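Zn-dependent hydrolase of metallo-beta-lactamase superfamily TM0207 (Thermotoga maritima, PDB 1VJN) probably acts as a zinc-dependent hydrolase of the metallo-beta-lactamase superfamily, although its substrate is not known. Local coordinates at residues V74-P78 against K105-F109. Residues are numbered along the deposited sequence; the frame is centred on the assembly and turned at random.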
loop_
_atom_site.group_PDB
_atom_site.type_symbol
_atom_site.label_atom_id
_atom_site.label_comp_id
_atom_site.label_asym_id
_atom_site.label_seq_id
_atom_site.Cartn_x
_atom_site.Cartn_y
_atom_site.Cartn_z
ATOM N N VAL A 74 13.218 -0.665 -10.947
ATOM C CA VAL A 74 13.153 -0.814 -9.494
ATOM C C VAL A 74 13.244 0.599 -8.934
ATOM O O VAL A 74 14.170 1.289 -9.290
ATOM C CB VAL A 74 14.346 -1.583 -8.957
ATOM C CG1 VAL A 74 14.295 -1.610 -7.384
ATOM C CG2 VAL A 74 14.350 -2.965 -9.521
ATOM N N ILE A 75 12.326 1.004 -8.057
ATOM C CA ILE A 75 12.393 2.308 -7.393
ATOM C C ILE A 75 12.482 2.044 -5.886
ATOM O O ILE A 75 11.607 1.419 -5.307
ATOM C CB ILE A 75 11.189 3.177 -7.733
ATOM C CG1 ILE A 75 11.047 3.335 -9.216
ATOM C CG2 ILE A 75 11.304 4.573 -7.147
ATOM C CD1 ILE A 75 9.833 4.070 -9.618
ATOM N N ASP A 76 13.614 2.441 -5.288
ATOM C CA ASP A 76 13.836 2.255 -3.873
ATOM C C ASP A 76 14.383 3.505 -3.189
ATOM O O ASP A 76 14.946 3.402 -2.126
ATOM C CB ASP A 76 14.781 1.089 -3.628
ATOM C CG ASP A 76 16.121 1.258 -4.306
ATOM O OD1 ASP A 76 16.441 2.342 -4.855
ATOM O OD2 ASP A 76 16.927 0.317 -4.368
ATOM N N ARG A 77 14.164 4.668 -3.794
ATOM C CA ARG A 77 14.546 5.955 -3.238
ATOM C C ARG A 77 13.420 6.960 -3.404
ATOM O O ARG A 77 12.643 6.851 -4.342
ATOM C CB ARG A 77 15.797 6.476 -3.944
ATOM C CG ARG A 77 16.980 5.687 -3.585
ATOM C CD ARG A 77 18.209 5.921 -4.364
ATOM N NE ARG A 77 19.182 4.946 -3.872
ATOM C CZ ARG A 77 20.005 5.135 -2.836
ATOM N NH1 ARG A 77 20.072 6.313 -2.199
ATOM N NH2 ARG A 77 20.815 4.138 -2.477
ATOM N N PRO A 78 13.353 7.964 -2.519
ATOM C CA PRO A 78 12.362 9.049 -2.657
ATOM C C PRO A 78 12.553 9.903 -3.946
ATOM O O PRO A 78 13.601 9.861 -4.567
ATOM C CB PRO A 78 12.567 9.890 -1.392
ATOM C CG PRO A 78 13.806 9.449 -0.783
ATOM C CD PRO A 78 14.210 8.149 -1.334
ATOM N N LYS A 105 15.099 2.694 6.645
ATOM C CA LYS A 105 14.236 3.769 6.117
ATOM C C LYS A 105 12.828 3.262 5.823
ATOM O O LYS A 105 12.595 2.067 5.866
ATOM C CB LYS A 105 14.821 4.333 4.819
ATOM C CG LYS A 105 14.679 3.364 3.610
ATOM C CD LYS A 105 15.682 3.667 2.548
ATOM C CE LYS A 105 15.513 2.698 1.398
ATOM N NZ LYS A 105 16.529 2.879 0.303
ATOM N N ASN A 106 11.913 4.178 5.491
ATOM C CA ASN A 106 10.576 3.818 5.012
ATOM C C ASN A 106 10.190 4.806 3.948
ATOM O O ASN A 106 10.158 6.009 4.179
ATOM C CB ASN A 106 9.534 3.784 6.132
ATOM C CG ASN A 106 8.242 3.202 5.684
ATOM O OD1 ASN A 106 8.145 1.986 5.405
ATOM N ND2 ASN A 106 7.238 4.055 5.540
ATOM N N ILE A 107 9.952 4.289 2.751
ATOM C CA ILE A 107 9.493 5.128 1.688
ATOM C C ILE A 107 8.053 4.752 1.368
ATOM O O ILE A 107 7.767 3.626 1.057
ATOM C CB ILE A 107 10.356 4.973 0.477
ATOM C CG1 ILE A 107 11.827 5.237 0.826
ATOM C CG2 ILE A 107 9.915 5.970 -0.639
ATOM C CD1 ILE A 107 12.766 4.923 -0.263
ATOM N N VAL A 108 7.197 5.766 1.456
ATOM C CA VAL A 108 5.807 5.763 1.035
ATOM C C VAL A 108 5.804 6.076 -0.459
ATOM O O VAL A 108 6.461 7.020 -0.915
ATOM C CB VAL A 108 5.053 6.893 1.794
ATOM C CG1 VAL A 108 3.729 7.137 1.227
ATOM C CG2 VAL A 108 5.008 6.598 3.298
ATOM N N PHE A 109 5.099 5.279 -1.236
ATOM C CA PHE A 109 4.979 5.540 -2.664
ATOM C C PHE A 109 3.587 5.924 -3.035
ATOM O O PHE A 109 2.624 5.348 -2.545
ATOM C CB PHE A 109 5.414 4.285 -3.456
ATOM C CG PHE A 109 6.898 4.110 -3.474
ATOM C CD1 PHE A 109 7.672 4.913 -4.288
ATOM C CD2 PHE A 109 7.535 3.176 -2.676
ATOM C CE1 PHE A 109 9.015 4.796 -4.291
ATOM C CE2 PHE A 109 8.910 3.077 -2.694
ATOM C CZ PHE A 109 9.633 3.855 -3.485
#
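Lys105, Ile107 and Phe109 reach from one side of strand 105-113 to the chain that leaves strand 73-75. The touching parts run 106° apart. The side chains of 105-109 meet mainly backbone atoms of the other segment, with apolar contacts to Ile75 and Pro78. Lys105 supplies the polar link. With chi1 at 72°, its CG is flanked by the backbone N and C, and the rest of the chain is extended. This carries Lys105 NZ to Asp76 O, where it donates a hydrogen bond of 2.9 Å. The bond is almost in line with the carbonyl, with a C=O...N angle of 173°. The carboxylate of Asp76 is turned to another side: its OD1 stays 5.2 Å from Lys105 NZ, so any attraction between the two charges would act without direct contact.

Ile107 meets the bend end-on through CD1. Ile107 CD1 lies 3.6 Å from Arg77 CA and 3.7 Å from Pro78 CD. Ile107 CD1 also lies 3.2 Å from Asp76 O, the acceptor of the lysine bond. The side chains of Ile107 and Pro78 are set at about a right angle. The CG2 branch of Ile107 turns instead to Phe109 and sits over one face of its ring, towards the rim. The far end of that ring points at strand 73-75. There Phe109 CE1 touches Ile75 CG2 at 3.7 Å, and Phe109 CZ comes within 3.6 Å of Ile75 O, which approaches the ring obliquely. Ile88 of strand 86-95 packs on both Ile75 and Phe109, and Tyr81 OH hydrogen-bonds Arg77 O.

Strand 73-75 is the outermost strand of one mixed sheet, whereas strand 105-113 belongs to the other. The contact therefore joins the edge of one sheet to the second, as expected of the two packed sheets in the alpha-beta/beta-alpha sandwich of the metallo-beta-lactamase fold.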